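Local coordinates for TRAP solute Binding Protein (PDB 5I7I), which binds aromatic acids such as 3-hydroxybenzoate and probably delivers them, outside the cytoplasm, to a TRAP transporter for uptake, at residues N38-W47 with L266-F277; K50-I59 with H254-A262. One frame throughout, in Å; residues are numbered along the deposited sequence.

Contact 1: residues N38-W47 with L266-F277; sequences NSNAKFVKPW and LAKLAGQLWDGF
With Phe43 CG trans to its main-chain N (chi1 179°) and Phe277 CG trans to its carbonyl carbon, each ring reaches across a roughly antiparallel pair of helices, 38-54 and 264-287, in this family 7 solute-binding protein. Phe43 packs as a knob into a hole formed by Leu266, Ala270, Leu273 and Trp274. Its CE1 lies 3.8 Å from Leu266 CD1 and equally far from Ala270 CB, while Leu273 CD1 meets the ring edge. Trp274 turns its own edge toward the Phe43 face in an offset edge-to-face pair, planes at 66°, with Trp274 CZ3 3.7 Å from Phe43 CG. Phe142 meets both rings from strand 136-143. Beside them Asn38 lies over one face of Phe277: its CB makes a CH-pi contact 3.6 Å from the ring centroid, and its amide is stacked, 14° from parallel. Lys42 CB approaches Phe277 CE1 to 3.6 Å, and Phe277 CE2 sits over the centre of the Trp274 ring. With an alanine here in place of the Phe277 ring, the Asn38 amide would probably lose its stacking surface and a gap would open between Lys42 CB and Trp274. Asn38 ND2 donates to Glu210 and also to a water at 3.0 Å, which donates in turn to Phe277 O at 2.8 Å.

Contact 2: residues K50-I59 with H254-A262; sequences KVLAESNGEI and HKKVIDNNA
Asn261 ND2 donates to Glu54 OE1 (3.0 Å, N-H...O angle 167°), joining the segment that follows helix 252-259 to the last turn of helix 38-54. The same oxygen takes a salt bridge from Lys50 NZ at 2.8 Å, one turn back, and both donors come from the same face of the carboxylate plane. Asn261 ND2 also bonds Val257 O at 2.9 Å, so two acceptors lying near the amide plane fix its rotation. Lys50 is extended until it bends at its last torsion, which carries NZ over the Asn261 carbonyl plane; the 2.5 Å from NZ to Asn261 OD1 is unusually short, and its exact geometry is doubtful. A water links Lys50 NZ to Asn260 O.

At the other end His254 NE2 donates to Glu58 OE1 (2.8 Å, 162°), which lies near the imidazole plane and uses its anti lone pair. Ile59 CG1 sits over the centre of that ring, 3.7 Å from its centroid, and Ile59 CD1 also reaches Val257 and Ile258. Between the two polar ends Val257 CG2 meets Glu54 O at 3.7 Å and Val257 CG1 lies 4.2 Å from Val51 CG1. A Schellman motif with Asn56 as C-prime residue ends helix 38-54, and Ser55 OG braces the turn by donating to Val51 O and accepting from Ile59 N. Lys50 probably steadies the charge on Glu54, while Glu58 would tend to favour a protonated His254, so an apolar centre lies between a salt-bridged end and a His-carboxylate hydrogen bond that may be charge-assisted.

Helix 38-54 serves both contacts: its first part packs on helix 264-287 in contact 1, its last turns on helix 252-259 in contact 2, and those two partners follow each other in the chain. The contact centres are about 17 Å apart, yet they touch where Trp47 NE1 probably hydrogen-bonds Asn261 O at 2.8 Å and Leu266 CD2 packs 3.4 Å from that oxygen. Contact 1 is the one beside the ligand: the side chain of Trp274 comes within about 4 Å of bound 3-hydroxybenzoate, and Asn38 and Phe277 both meet the pocket residue Glu210. Contact 2 lies farther out, its centre about 25 Å from the chain centre against 12 Å for contact 1.

Contact 1: residues N38-W47 with L266-F277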
loop_
_atom_site.group_PDB
_atom_site.type_symbol
_atom_site.label_atom_id
_atom_site.label_comp_id
_atom_site.label_asym_id
_atom_site.label_seq_id
_atom_site.Cartn_x
_atom_site.Cartn_y
_atom_site.Cartn_z
ATOM N N ASN A 38 5.190 -3.137 10.932
ATOM C CA ASN A 38 5.520 -1.714 10.948
ATOM C C ASN A 38 4.281 -0.826 11.010
ATOM O O ASN A 38 4.268 0.184 11.734
ATOM C CB ASN A 38 6.357 -1.363 9.733
ATOM C CG ASN A 38 7.701 -2.024 9.771
ATOM O OD1 ASN A 38 8.395 -2.047 10.806
ATOM N ND2 ASN A 38 8.091 -2.601 8.647
ATOM N N SER A 39 3.244 -1.149 10.222
ATOM C CA SER A 39 2.063 -0.302 10.199
ATOM C C SER A 39 1.489 -0.082 11.589
ATOM O O SER A 39 0.998 1.010 11.893
ATOM C CB SER A 39 1.003 -0.853 9.251
ATOM O OG SER A 39 0.535 -2.112 9.684
ATOM N N ASN A 40 1.558 -1.094 12.452
ATOM C CA ASN A 40 1.073 -0.952 13.820
ATOM C C ASN A 40 2.169 -0.403 14.727
ATOM O O ASN A 40 2.012 0.653 15.335
ATOM C CB ASN A 40 0.578 -2.302 14.338
ATOM C CG ASN A 40 -0.673 -2.771 13.647
ATOM O OD1 ASN A 40 -1.607 -2.009 13.428
ATOM N ND2 ASN A 40 -0.675 -4.037 13.257
ATOM N N ALA A 41 3.302 -1.085 14.799
ATOM C CA ALA A 41 4.283 -0.791 15.835
ATOM C C ALA A 41 5.036 0.506 15.576
ATOM O O ALA A 41 5.438 1.178 16.532
ATOM C CB ALA A 41 5.268 -1.954 15.972
ATOM N N LYS A 42 5.212 0.887 14.304
ATOM C CA LYS A 42 6.047 2.026 13.953
ATOM C C LYS A 42 5.294 3.108 13.202
ATOM O O LYS A 42 5.906 4.094 12.770
ATOM C CB LYS A 42 7.296 1.563 13.201
ATOM C CG LYS A 42 8.234 0.763 14.108
ATOM C CD LYS A 42 9.491 0.333 13.367
ATOM C CE LYS A 42 10.505 -0.334 14.315
ATOM N NZ LYS A 42 9.892 -1.432 15.113
ATOM N N PHE A 43 3.985 2.982 13.081
ATOM C CA PHE A 43 3.182 4.037 12.477
ATOM C C PHE A 43 1.988 4.361 13.365
ATOM O O PHE A 43 1.941 5.444 13.956
ATOM C CB PHE A 43 2.794 3.749 11.017
ATOM C CG PHE A 43 1.959 4.828 10.430
ATOM C CD1 PHE A 43 2.494 6.056 10.158
ATOM C CD2 PHE A 43 0.610 4.639 10.244
ATOM C CE1 PHE A 43 1.686 7.091 9.663
ATOM C CE2 PHE A 43 -0.197 5.668 9.765
ATOM C CZ PHE A 43 0.348 6.885 9.480
ATOM N N VAL A 44 1.043 3.439 13.515
ATOM C CA VAL A 44 -0.172 3.766 14.263
ATOM C C VAL A 44 0.133 3.941 15.745
ATOM O O VAL A 44 -0.410 4.845 16.394
ATOM C CB VAL A 44 -1.268 2.726 14.016
ATOM C CG1 VAL A 44 -2.482 3.000 14.925
ATOM C CG2 VAL A 44 -1.688 2.739 12.533
ATOM N N LYS A 45 1.015 3.116 16.304
ATOM C CA LYS A 45 1.351 3.266 17.717
ATOM C C LYS A 45 1.963 4.625 18.000
ATOM O O LYS A 45 1.454 5.337 18.880
ATOM C CB LYS A 45 2.229 2.102 18.177
ATOM C CG LYS A 45 2.789 2.277 19.589
ATOM C CD LYS A 45 3.550 1.038 20.030
ATOM C CE LYS A 45 4.122 1.168 21.434
ATOM N NZ LYS A 45 5.249 2.129 21.498
ATOM N N PRO A 46 3.011 5.067 17.310
ATOM C CA PRO A 46 3.510 6.420 17.591
ATOM C C PRO A 46 2.535 7.527 17.236
ATOM O O PRO A 46 2.515 8.559 17.925
ATOM C CB PRO A 46 4.830 6.502 16.805
ATOM C CG PRO A 46 4.784 5.343 15.834
ATOM C CD PRO A 46 3.912 4.299 16.432
ATOM N N TRP A 47 1.716 7.351 16.194
ATOM C CA TRP A 47 0.677 8.333 15.907
ATOM C C TRP A 47 -0.239 8.473 17.112
ATOM O O TRP A 47 -0.558 9.589 17.560
ATOM C CB TRP A 47 -0.110 7.907 14.657
ATOM C CG TRP A 47 -1.176 8.839 14.235
ATOM C CD1 TRP A 47 -1.043 9.893 13.408
ATOM C CD2 TRP A 47 -2.561 8.779 14.603
ATOM N NE1 TRP A 47 -2.257 10.527 13.245
ATOM C CE2 TRP A 47 -3.204 9.850 13.970
ATOM C CE3 TRP A 47 -3.310 7.921 15.409
ATOM C CZ2 TRP A 47 -4.567 10.104 14.130
ATOM C CZ3 TRP A 47 -4.665 8.162 15.556
ATOM C CH2 TRP A 47 -5.276 9.243 14.920
ATOM N N LEU A 266 1.321 14.322 7.386
ATOM C CA LEU A 266 1.311 12.922 7.801
ATOM C C LEU A 266 1.654 12.003 6.637
ATOM O O LEU A 266 2.383 11.028 6.805
ATOM C CB LEU A 266 -0.028 12.540 8.434
ATOM C CG LEU A 266 -0.119 11.090 8.886
ATOM C CD1 LEU A 266 0.918 10.785 9.971
ATOM C CD2 LEU A 266 -1.521 10.767 9.403
ATOM N N ALA A 267 1.146 12.307 5.445
ATOM C CA ALA A 267 1.472 11.473 4.301
ATOM C C ALA A 267 2.964 11.502 4.012
ATOM O O ALA A 267 3.544 10.470 3.655
ATOM C CB ALA A 267 0.687 11.932 3.082
ATOM N N LYS A 268 3.593 12.681 4.139
ATOM C CA LYS A 268 5.031 12.796 3.913
ATOM C C LYS A 268 5.800 11.972 4.938
ATOM O O LYS A 268 6.697 11.197 4.577
ATOM C CB LYS A 268 5.445 14.269 3.963
ATOM C CG LYS A 268 6.936 14.495 3.852
ATOM C CD LYS A 268 7.263 15.974 3.820
ATOM C CE LYS A 268 8.728 16.196 3.507
ATOM N NZ LYS A 268 9.026 17.627 3.289
ATOM N N LEU A 269 5.447 12.120 6.218
ATOM C CA LEU A 269 6.082 11.350 7.277
ATOM C C LEU A 269 5.883 9.858 7.046
ATOM O O LEU A 269 6.818 9.066 7.164
ATOM C CB LEU A 269 5.471 11.770 8.617
ATOM C CG LEU A 269 5.930 11.001 9.850
ATOM C CD1 LEU A 269 7.442 11.043 9.989
ATOM C CD2 LEU A 269 5.272 11.560 11.102
ATOM N N ALA A 270 4.663 9.455 6.705
ATOM C CA ALA A 270 4.391 8.047 6.438
ATOM C C ALA A 270 5.254 7.528 5.301
ATOM O O ALA A 270 5.820 6.434 5.397
ATOM C CB ALA A 270 2.917 7.853 6.103
ATOM N N GLY A 271 5.354 8.286 4.203
ATOM C CA GLY A 271 6.176 7.832 3.098
ATOM C C GLY A 271 7.630 7.716 3.493
ATOM O O GLY A 271 8.307 6.757 3.122
ATOM N N GLN A 272 8.128 8.694 4.245
ATOM C CA GLN A 272 9.500 8.621 4.740
ATOM C C GLN A 272 9.698 7.384 5.600
ATOM O O GLN A 272 10.695 6.668 5.472
ATOM C CB GLN A 272 9.828 9.889 5.531
ATOM C CG GLN A 272 9.897 11.128 4.639
ATOM C CD GLN A 272 9.984 12.416 5.426
ATOM O OE1 GLN A 272 9.491 12.505 6.549
ATOM N NE2 GLN A 272 10.620 13.416 4.847
ATOM N N LEU A 273 8.748 7.116 6.484
ATOM C CA LEU A 273 8.841 5.920 7.311
ATOM C C LEU A 273 8.869 4.667 6.458
ATOM O O LEU A 273 9.657 3.757 6.720
ATOM C CB LEU A 273 7.670 5.856 8.275
ATOM C CG LEU A 273 7.750 6.775 9.485
ATOM C CD1 LEU A 273 6.391 6.917 10.112
ATOM C CD2 LEU A 273 8.756 6.246 10.488
ATOM N N TRP A 274 7.983 4.585 5.455
ATOM C CA TRP A 274 7.908 3.363 4.660
ATOM C C TRP A 274 9.165 3.158 3.818
ATOM O O TRP A 274 9.585 2.013 3.617
ATOM C CB TRP A 274 6.621 3.301 3.828
ATOM C CG TRP A 274 5.648 2.337 4.442
ATOM C CD1 TRP A 274 5.488 1.036 4.103
ATOM C CD2 TRP A 274 4.761 2.586 5.539
ATOM N NE1 TRP A 274 4.545 0.451 4.909
ATOM C CE2 TRP A 274 4.078 1.382 5.795
ATOM C CE3 TRP A 274 4.476 3.706 6.329
ATOM C CZ2 TRP A 274 3.115 1.270 6.804
ATOM C CZ3 TRP A 274 3.509 3.594 7.320
ATOM C CH2 TRP A 274 2.848 2.388 7.549
ATOM N N ASP A 275 9.805 4.231 3.349
ATOM C CA ASP A 275 11.101 4.070 2.708
ATOM C C ASP A 275 12.099 3.480 3.696
ATOM O O ASP A 275 12.856 2.559 3.371
ATOM C CB ASP A 275 11.593 5.421 2.186
ATOM C CG ASP A 275 10.867 5.884 0.926
ATOM O OD1 ASP A 275 10.540 5.022 0.086
ATOM O OD2 ASP A 275 10.648 7.101 0.787
ATOM N N GLY A 276 12.122 4.012 4.913
ATOM C CA GLY A 276 13.055 3.503 5.902
ATOM C C GLY A 276 12.784 2.065 6.292
ATOM O O GLY A 276 13.715 1.314 6.626
ATOM N N PHE A 277 11.509 1.664 6.321
ATOM C CA PHE A 277 11.194 0.314 6.767
ATOM C C PHE A 277 11.782 -0.745 5.842
ATOM O O PHE A 277 11.995 -1.891 6.273
ATOM C CB PHE A 277 9.686 0.080 6.821
ATOM C CG PHE A 277 8.913 0.914 7.828
ATOM C CD1 PHE A 277 9.456 1.380 9.016
ATOM C CD2 PHE A 277 7.585 1.184 7.567
ATOM C CE1 PHE A 277 8.678 2.112 9.900
ATOM C CE2 PHE A 277 6.823 1.911 8.434
ATOM C CZ PHE A 277 7.363 2.375 9.611
HETATM O O HOH W 1 11.068 -3.244 8.514
#

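Contact 2: residues K50-I59 with H254-A262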
loop_
_atom_site.group_PDB
_atom_site.type_symbol
_atom_site.label_atom_id
_atom_site.label_comp_id
_atom_site.label_asym_id
_atom_site.label_seq_id
_atom_site.Cartn_x
_atom_site.Cartn_y
_atom_site.Cartn_z
ATOM N N LYS A 50 1.431 10.400 19.914
ATOM C CA LYS A 50 1.484 11.834 19.671
ATOM C C LYS A 50 0.114 12.455 19.901
ATOM O O LYS A 50 0.007 13.535 20.504
ATOM C CB LYS A 50 2.023 12.094 18.258
ATOM C CG LYS A 50 2.176 13.578 17.862
ATOM C CD LYS A 50 2.862 13.727 16.472
ATOM C CE LYS A 50 3.020 15.189 16.012
ATOM N NZ LYS A 50 1.722 15.913 15.862
ATOM N N VAL A 51 -0.945 11.765 19.451
ATOM C CA VAL A 51 -2.312 12.231 19.659
ATOM C C VAL A 51 -2.648 12.264 21.146
ATOM O O VAL A 51 -3.295 13.204 21.634
ATOM C CB VAL A 51 -3.303 11.362 18.859
ATOM C CG1 VAL A 51 -4.745 11.594 19.314
ATOM C CG2 VAL A 51 -3.190 11.659 17.364
ATOM N N LEU A 52 -2.195 11.254 21.892
ATOM C CA LEU A 52 -2.406 11.227 23.334
ATOM C C LEU A 52 -1.689 12.395 23.999
ATOM O O LEU A 52 -2.275 13.125 24.804
ATOM C CB LEU A 52 -1.895 9.899 23.890
ATOM C CG LEU A 52 -2.202 9.617 25.357
ATOM C CD1 LEU A 52 -3.700 9.393 25.562
ATOM C CD2 LEU A 52 -1.402 8.418 25.857
ATOM N N ALA A 53 -0.417 12.590 23.655
ATOM C CA ALA A 53 0.376 13.651 24.269
ATOM C C ALA A 53 -0.217 15.020 23.975
ATOM O O ALA A 53 -0.312 15.872 24.866
ATOM C CB ALA A 53 1.814 13.573 23.766
ATOM N N GLU A 54 -0.597 15.263 22.721
ATOM C CA GLU A 54 -1.038 16.593 22.304
ATOM C C GLU A 54 -2.461 16.903 22.762
ATOM O O GLU A 54 -2.848 18.081 22.804
ATOM C CB GLU A 54 -0.791 16.777 20.789
ATOM C CG GLU A 54 0.742 16.728 20.447
ATOM C CD GLU A 54 1.107 16.850 18.965
ATOM O OE1 GLU A 54 0.235 16.755 18.091
ATOM O OE2 GLU A 54 2.306 17.046 18.666
ATOM N N SER A 55 -3.224 15.890 23.172
ATOM C CA SER A 55 -4.537 16.090 23.764
ATOM C C SER A 55 -4.516 15.949 25.281
ATOM O O SER A 55 -5.581 15.857 25.901
ATOM C CB SER A 55 -5.542 15.106 23.172
ATOM O OG SER A 55 -5.267 13.768 23.581
ATOM N N ASN A 56 -3.333 15.906 25.891
ATOM C CA ASN A 56 -3.222 15.876 27.354
ATOM C C ASN A 56 -3.927 14.657 27.938
ATOM O O ASN A 56 -4.597 14.727 28.978
ATOM C CB ASN A 56 -3.731 17.175 27.968
ATOM C CG ASN A 56 -2.987 18.376 27.427
ATOM O OD1 ASN A 56 -3.578 19.290 26.835
ATOM N ND2 ASN A 56 -1.680 18.350 27.571
ATOM N N GLY A 57 -3.753 13.518 27.270
ATOM C CA GLY A 57 -4.310 12.272 27.743
ATOM C C GLY A 57 -5.772 12.075 27.438
ATOM O O GLY A 57 -6.350 11.069 27.875
ATOM N N GLU A 58 -6.392 12.974 26.674
ATOM C CA GLU A 58 -7.835 12.947 26.488
ATOM C C GLU A 58 -8.275 12.064 25.319
ATOM O O GLU A 58 -9.317 11.405 25.409
ATOM C CB GLU A 58 -8.367 14.367 26.310
ATOM C CG GLU A 58 -8.136 15.234 27.547
ATOM C CD GLU A 58 -8.374 16.702 27.291
ATOM O OE1 GLU A 58 -8.892 17.068 26.217
ATOM O OE2 GLU A 58 -8.032 17.518 28.175
ATOM N N ILE A 59 -7.530 12.041 24.214
ATOM C CA ILE A 59 -7.887 11.225 23.060
ATOM C C ILE A 59 -7.074 9.944 23.141
ATOM O O ILE A 59 -5.859 9.956 22.924
ATOM C CB ILE A 59 -7.628 11.942 21.728
ATOM C CG1 ILE A 59 -8.367 13.284 21.656
ATOM C CG2 ILE A 59 -8.070 11.050 20.568
ATOM C CD1 ILE A 59 -7.993 14.131 20.429
ATOM N N HIS A 254 -10.190 18.998 20.043
ATOM C CA HIS A 254 -9.812 17.642 19.665
ATOM C C HIS A 254 -9.671 17.506 18.155
ATOM O O HIS A 254 -8.751 16.827 17.684
ATOM C CB HIS A 254 -10.806 16.628 20.221
ATOM C CG HIS A 254 -10.622 16.353 21.673
ATOM N ND1 HIS A 254 -11.473 15.532 22.377
ATOM C CD2 HIS A 254 -9.697 16.796 22.561
ATOM C CE1 HIS A 254 -11.072 15.472 23.634
ATOM N NE2 HIS A 254 -10.000 16.228 23.772
ATOM N N LYS A 255 -10.564 18.139 17.380
ATOM C CA LYS A 255 -10.394 18.157 15.929
ATOM C C LYS A 255 -9.031 18.719 15.571
ATOM O O LYS A 255 -8.343 18.194 14.689
ATOM C CB LYS A 255 -11.476 18.999 15.254
ATOM C CG LYS A 255 -12.849 18.389 15.218
ATOM C CD LYS A 255 -13.716 19.140 14.220
ATOM C CE LYS A 255 -15.078 18.503 14.028
ATOM N NZ LYS A 255 -16.026 18.793 15.111
ATOM N N LYS A 256 -8.610 19.780 16.256
ATOM C CA LYS A 256 -7.327 20.385 15.932
ATOM C C LYS A 256 -6.167 19.443 16.215
ATOM O O LYS A 256 -5.173 19.453 15.480
ATOM C CB LYS A 256 -7.163 21.703 16.679
ATOM C CG LYS A 256 -8.056 22.801 16.160
ATOM C CD LYS A 256 -7.895 24.057 17.002
ATOM C CE LYS A 256 -9.012 25.041 16.779
ATOM N NZ LYS A 256 -9.215 25.333 15.347
ATOM N N VAL A 257 -6.259 18.629 17.270
ATOM C CA VAL A 257 -5.219 17.624 17.503
ATOM C C VAL A 257 -5.197 16.610 16.363
ATOM O O VAL A 257 -4.130 16.258 15.829
ATOM C CB VAL A 257 -5.417 16.943 18.868
ATOM C CG1 VAL A 257 -4.442 15.767 19.007
ATOM C CG2 VAL A 257 -5.238 17.952 20.001
ATOM N N ILE A 258 -6.370 16.110 15.976
ATOM C CA ILE A 258 -6.425 15.148 14.885
ATOM C C ILE A 258 -5.858 15.768 13.611
ATOM O O ILE A 258 -5.031 15.161 12.920
ATOM C CB ILE A 258 -7.859 14.632 14.669
ATOM C CG1 ILE A 258 -8.374 13.863 15.900
ATOM C CG2 ILE A 258 -7.930 13.770 13.386
ATOM C CD1 ILE A 258 -7.560 12.620 16.270
ATOM N N ASP A 259 -6.262 17.002 13.303
ATOM C CA ASP A 259 -5.850 17.611 12.039
ATOM C C ASP A 259 -4.372 17.977 12.037
ATOM O O ASP A 259 -3.738 17.957 10.972
ATOM C CB ASP A 259 -6.763 18.788 11.725
ATOM C CG ASP A 259 -8.191 18.333 11.420
ATOM O OD1 ASP A 259 -8.334 17.245 10.830
ATOM O OD2 ASP A 259 -9.158 19.040 11.736
ATOM N N ASN A 260 -3.795 18.241 13.207
ATOM C CA ASN A 260 -2.355 18.427 13.339
ATOM C C ASN A 260 -1.609 17.119 13.135
ATOM O O ASN A 260 -0.378 17.125 13.003
ATOM C CB ASN A 260 -2.041 19.012 14.720
ATOM C CG ASN A 260 -0.589 19.476 14.872
ATOM O OD1 ASN A 260 0.114 19.071 15.805
ATOM N ND2 ASN A 260 -0.152 20.348 13.982
ATOM N N ASN A 261 -2.326 16.018 13.106
ATOM C CA ASN A 261 -1.789 14.688 12.889
ATOM C C ASN A 261 -2.461 14.025 11.705
ATOM O O ASN A 261 -2.780 12.837 11.728
ATOM C CB ASN A 261 -1.943 13.872 14.164
ATOM C CG ASN A 261 -1.006 14.347 15.234
ATOM O OD1 ASN A 261 0.167 14.009 15.204
ATOM N ND2 ASN A 261 -1.493 15.187 16.148
ATOM N N ALA A 262 -2.717 14.813 10.664
ATOM C CA ALA A 262 -3.378 14.337 9.464
ATOM C C ALA A 262 -2.863 15.155 8.289
ATOM O O ALA A 262 -2.128 16.136 8.452
ATOM C CB ALA A 262 -4.906 14.436 9.586
HETATM O O HOH W 2 2.609 17.245 13.403
#